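Local coordinates for protein 4-alpha-glucanotransferase (Corynebacterium glutamicum, PDB 5B68) that belongs to the amylomaltase family and is built on a TIM barrel that carries an additional N-terminal beta-sandwich domain, at residues A[530-535]-A[632-637]; A[556-559]-A[564-567]. All blocks are in the same frame, centred on the assembly; numbering follows the deposited sequence.

Both contacts are buried, and they lie next to each other where two neighbouring parallel strands of the barrel end, with centres about 9 Å apart. Contact 2 is nested within the chain loop closed by contact 1. Backbone joins them, for the chain just past strand 528-531 meets the last residue of strand 553-556: Leu-532 N lies 2.9 Å from Thr-556 O, a probable hydrogen bond. Contact 1 is purely apolar, leucine and aromatic side chains packing against helix 627-639. Contact 2, at the start of helix 565-569, mixes methyl groups with hydroxyls and a bridging water. Thr-565 also touches Trp-533 and Leu-634, so the two sets of side chains are continuous.

Contact 1: residues A[530-535]-A[632-637]; sequences SILWFE and EGLHTF
Leu-532 spreads its two methyls over two residues of helix 627-639, CD2 on Leu-634 and CD1 on Phe-637. The contact joins the C-terminal end of a TIM-barrel strand to the helix that precedes strand 645-649, segment 530-535 carrying strand 528-531 into a short 3-10 turn. With CG anti to the backbone N (chi1 163°), the leucine side chain reaches straight across to the helix. Its CD2 meets Leu-634 CD2 at 3.9 Å, the two side chains crossing at about a right angle, while CD1 lies 3.8 Å from Phe-637 CE2, with CD2 of the same ring only slightly farther. Leu-634 and Phe-637 are three residues apart, hence on the same side of the helix, and the leucine bridges them.

Trp-533 contributes the far corner of its indole. CH2 comes to 3.8 Å from Leu-634 CD1, and CZ2 stands slightly farther from the same methyl, so each branch of Leu-634 has its own partner. Leu-532 CD2 also sits 4.1 Å above the Trp-533 ring plane, offset toward the rim, which makes the two residues one apolar surface. Helix 587-607 packs on this surface too, through Ile-601 against Leu-532 and Trp-533 and Val-604 against Phe-637. The indole is further fixed by stacking with Tyr-568.

No hydrogen bond crosses the contact. Glu-535 folds its carboxylate back over the turn, where OE2 forms a salt bridge with Arg-544 and OE1 accepts a hydrogen bond from Ile-531 N at 3.1 Å. The N-H...O angle of that bond is 150°. Ile-531 N meets Glu-535 OE1 on its anti side, 24° out of the carboxylate plane.

Contact 2: residues A[556-559]-A[564-567]; sequences TVTT and PTAG
Immediately past strand 553-556, Val-557 packs on Thr-565 at the start of helix 565-569. Just before it, Thr-556 reaches over the turn with its hydroxyl and grips the carbonyl of Thr-558, with 3.0 Å between Thr-556 OG1 and Thr-558 O, which ties the turn back to the strand end. Val-557 itself holds CG1 against the hydroxyl of Thr-565, with 3.5 Å between Val-557 CG1 and Thr-565 OG1. Placing CG1 anti to the backbone N (chi1 173°) sends that methyl toward the helix start, and the two side chains cross at about a right angle. His-635 and Leu-532 pack on the valine as well, so its isopropyl group is buried among several elements.

Thr-558 comes next, sliding past Thr-565 in the opposite direction. Its CG2 approaches Thr-565 OG1 at 3.9 Å, while its own hydroxyl is linked to that oxygen through a water: Thr-558 OG1 lies 2.7 Å from the water, which in turn donates to Thr-565 OG1 at 3.1 Å. Thr-565 OG1 is also hydrogen-bonded to Asp-652 OD2, so this buried oxygen has two polar partners beside the two methyls that touch it. Farther on, Thr-559 OG1 bonds to Asp-561 N in the connecting loop.

Pro-564 occupies the N-cap position, and the helix begins at Thr-565. A strand end, a short loop and the first residue of the next helix packed on the loop just past the strand make up a beta-alpha loop of the TIM barrel, at the C-terminal ends of its strands.

Contact 1: residues A[530-535]-A[632-637]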
loop_
_atom_site.group_PDB
_atom_site.type_symbol
_atom_site.label_atom_id
_atom_site.label_comp_id
_atom_site.label_asym_id
_atom_site.label_seq_id
_atom_site.Cartn_x
_atom_site.Cartn_y
_atom_site.Cartn_z
ATOM N N SER A 530 9.354 11.351 -6.780
ATOM C CA SER A 530 9.452 12.344 -7.847
ATOM C C SER A 530 9.269 11.655 -9.188
ATOM O O SER A 530 9.922 10.610 -9.455
ATOM C CB SER A 530 10.824 12.914 -7.812
ATOM O OG SER A 530 11.111 13.685 -6.688
ATOM N N ILE A 531 8.378 12.161 -10.007
ATOM C CA ILE A 531 8.033 11.542 -11.298
ATOM C C ILE A 531 8.340 12.593 -12.375
ATOM O O ILE A 531 7.792 13.717 -12.351
ATOM C CB ILE A 531 6.550 11.103 -11.321
ATOM C CG1 ILE A 531 6.295 10.073 -10.219
ATOM C CG2 ILE A 531 6.157 10.433 -12.642
ATOM C CD1 ILE A 531 4.820 9.669 -10.131
ATOM N N LEU A 532 9.268 12.252 -13.258
ATOM C CA LEU A 532 9.870 13.262 -14.145
ATOM C C LEU A 532 8.753 14.111 -14.823
ATOM O O LEU A 532 8.793 15.310 -14.780
ATOM C CB LEU A 532 10.676 12.553 -15.247
ATOM C CG LEU A 532 11.016 13.458 -16.456
ATOM C CD1 LEU A 532 12.244 14.222 -16.065
ATOM C CD2 LEU A 532 11.238 12.730 -17.738
ATOM N N TRP A 533 7.756 13.464 -15.390
ATOM C CA TRP A 533 6.760 14.202 -16.217
ATOM C C TRP A 533 5.953 15.226 -15.407
ATOM O O TRP A 533 5.447 16.184 -15.973
ATOM C CB TRP A 533 5.803 13.260 -16.916
ATOM C CG TRP A 533 6.353 12.286 -17.830
ATOM C CD1 TRP A 533 6.247 10.932 -17.732
ATOM C CD2 TRP A 533 7.144 12.545 -18.996
ATOM N NE1 TRP A 533 6.876 10.324 -18.777
ATOM C CE2 TRP A 533 7.454 11.287 -19.567
ATOM C CE3 TRP A 533 7.592 13.712 -19.625
ATOM C CZ2 TRP A 533 8.196 11.162 -20.744
ATOM C CZ3 TRP A 533 8.369 13.592 -20.776
ATOM C CH2 TRP A 533 8.665 12.333 -21.318
ATOM N N PHE A 534 5.858 15.031 -14.084
ATOM C CA PHE A 534 5.126 15.971 -13.205
ATOM C C PHE A 534 5.957 16.995 -12.517
ATOM O O PHE A 534 5.410 17.854 -11.833
ATOM C CB PHE A 534 4.340 15.188 -12.135
ATOM C CG PHE A 534 3.467 14.108 -12.682
ATOM C CD1 PHE A 534 2.756 14.276 -13.859
ATOM C CD2 PHE A 534 3.281 12.923 -11.969
ATOM C CE1 PHE A 534 1.930 13.271 -14.351
ATOM C CE2 PHE A 534 2.436 11.901 -12.451
ATOM C CZ PHE A 534 1.751 12.085 -13.640
ATOM N N GLU A 535 7.285 16.979 -12.644
ATOM C CA GLU A 535 8.099 17.783 -11.762
ATOM C C GLU A 535 8.354 19.179 -12.304
ATOM O O GLU A 535 8.763 19.314 -13.473
ATOM C CB GLU A 535 9.470 17.136 -11.555
ATOM C CG GLU A 535 9.505 15.847 -10.712
ATOM C CD GLU A 535 8.794 15.972 -9.363
ATOM O OE1 GLU A 535 8.001 15.049 -9.002
ATOM O OE2 GLU A 535 9.063 16.983 -8.701
ATOM N N GLU A 632 17.281 6.876 -23.649
ATOM C CA GLU A 632 18.585 6.952 -23.034
ATOM C C GLU A 632 18.756 8.294 -22.317
ATOM O O GLU A 632 19.278 8.347 -21.209
ATOM C CB GLU A 632 19.677 6.791 -24.121
ATOM C CG GLU A 632 19.957 5.382 -24.518
ATOM C CD GLU A 632 20.852 5.263 -25.778
ATOM O OE1 GLU A 632 20.808 6.144 -26.673
ATOM O OE2 GLU A 632 21.537 4.249 -25.867
ATOM N N GLY A 633 18.383 9.393 -22.977
ATOM C CA GLY A 633 18.597 10.722 -22.401
ATOM C C GLY A 633 17.783 10.968 -21.122
ATOM O O GLY A 633 18.284 11.467 -20.136
ATOM N N LEU A 634 16.542 10.546 -21.128
ATOM C CA LEU A 634 15.676 10.715 -19.917
ATOM C C LEU A 634 16.173 9.854 -18.776
ATOM O O LEU A 634 16.087 10.240 -17.603
ATOM C CB LEU A 634 14.218 10.401 -20.254
ATOM C CG LEU A 634 13.564 11.360 -21.298
ATOM C CD1 LEU A 634 12.188 10.843 -21.662
ATOM C CD2 LEU A 634 13.579 12.786 -20.846
ATOM N N HIS A 635 16.667 8.663 -19.097
ATOM C CA HIS A 635 17.136 7.784 -18.056
ATOM C C HIS A 635 18.457 8.233 -17.461
ATOM O O HIS A 635 18.677 8.169 -16.257
ATOM C CB HIS A 635 17.175 6.343 -18.551
ATOM C CG HIS A 635 15.817 5.744 -18.685
ATOM N ND1 HIS A 635 15.219 5.033 -17.653
ATOM C CD2 HIS A 635 14.883 5.855 -19.652
ATOM C CE1 HIS A 635 14.004 4.676 -18.016
ATOM N NE2 HIS A 635 13.781 5.140 -19.234
ATOM N N THR A 636 19.345 8.730 -18.317
ATOM C CA THR A 636 20.575 9.340 -17.845
ATOM C C THR A 636 20.319 10.552 -16.925
ATOM O O THR A 636 21.042 10.746 -15.862
ATOM C CB THR A 636 21.476 9.759 -19.072
ATOM O OG1 THR A 636 21.860 8.567 -19.789
ATOM C CG2 THR A 636 22.684 10.404 -18.579
ATOM N N PHE A 637 19.407 11.393 -17.359
ATOM C CA PHE A 637 19.011 12.603 -16.608
ATOM C C PHE A 637 18.565 12.211 -15.173
ATOM O O PHE A 637 19.078 12.705 -14.223
ATOM C CB PHE A 637 17.891 13.295 -17.339
ATOM C CG PHE A 637 17.353 14.501 -16.629
ATOM C CD1 PHE A 637 18.089 15.662 -16.546
ATOM C CD2 PHE A 637 16.106 14.468 -15.997
ATOM C CE1 PHE A 637 17.633 16.786 -15.875
ATOM C CE2 PHE A 637 15.651 15.604 -15.314
ATOM C CZ PHE A 637 16.394 16.769 -15.273
#

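Contact 2: residues A[556-559]-A[564-567]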
loop_
_atom_site.group_PDB
_atom_site.type_symbol
_atom_site.label_atom_id
_atom_site.label_comp_id
_atom_site.label_asym_id
_atom_site.label_seq_id
_atom_site.Cartn_x
_atom_site.Cartn_y
_atom_site.Cartn_z
ATOM N N THR A 556 11.551 8.465 -10.646
ATOM C CA THR A 556 11.289 7.663 -11.825
ATOM C C THR A 556 10.979 8.600 -12.981
ATOM O O THR A 556 10.663 9.808 -12.740
ATOM C CB THR A 556 10.022 6.761 -11.692
ATOM O OG1 THR A 556 8.901 7.549 -11.210
ATOM C CG2 THR A 556 10.315 5.709 -10.803
ATOM N N VAL A 557 11.001 8.040 -14.177
ATOM C CA VAL A 557 10.544 8.782 -15.363
ATOM C C VAL A 557 9.036 8.702 -15.375
ATOM O O VAL A 557 8.352 9.667 -15.667
ATOM C CB VAL A 557 11.073 8.188 -16.663
ATOM C CG1 VAL A 557 10.450 8.885 -17.871
ATOM C CG2 VAL A 557 12.595 8.190 -16.679
ATOM N N THR A 558 8.515 7.512 -15.106
ATOM C CA THR A 558 7.105 7.234 -15.279
ATOM C C THR A 558 6.572 6.273 -14.194
ATOM O O THR A 558 7.274 6.012 -13.267
ATOM C CB THR A 558 6.820 6.729 -16.687
ATOM O OG1 THR A 558 5.406 6.788 -16.948
ATOM C CG2 THR A 558 7.351 5.328 -16.906
ATOM N N THR A 559 5.303 5.901 -14.262
ATOM C CA THR A 559 4.671 5.029 -13.237
ATOM C C THR A 559 3.629 4.216 -13.947
ATOM O O THR A 559 3.277 4.506 -15.069
ATOM C CB THR A 559 3.883 5.727 -12.100
ATOM O OG1 THR A 559 2.718 6.355 -12.630
ATOM C CG2 THR A 559 4.711 6.696 -11.375
ATOM N N PRO A 564 3.627 4.220 -20.778
ATOM C CA PRO A 564 5.083 4.082 -20.840
ATOM C C PRO A 564 5.720 5.111 -21.761
ATOM O O PRO A 564 5.046 5.683 -22.610
ATOM C CB PRO A 564 5.273 2.725 -21.381
ATOM C CG PRO A 564 4.080 1.963 -20.867
ATOM C CD PRO A 564 2.966 2.939 -21.077
ATOM N N THR A 565 6.977 5.388 -21.522
ATOM C CA THR A 565 7.629 6.551 -22.155
ATOM C C THR A 565 7.607 6.482 -23.681
ATOM O O THR A 565 7.473 7.540 -24.309
ATOM C CB THR A 565 9.011 6.692 -21.627
ATOM O OG1 THR A 565 8.947 6.736 -20.208
ATOM C CG2 THR A 565 9.695 7.980 -22.109
ATOM N N ALA A 566 7.667 5.299 -24.282
ATOM C CA ALA A 566 7.607 5.239 -25.753
ATOM C C ALA A 566 6.253 5.754 -26.247
ATOM O O ALA A 566 6.167 6.405 -27.298
ATOM C CB ALA A 566 7.847 3.853 -26.287
ATOM N N GLY A 567 5.193 5.435 -25.511
ATOM C CA GLY A 567 3.835 5.983 -25.812
ATOM C C GLY A 567 3.676 7.438 -25.456
ATOM O O GLY A 567 3.140 8.232 -26.259
HETATM O O HOH W 1 6.041 7.579 -19.482
#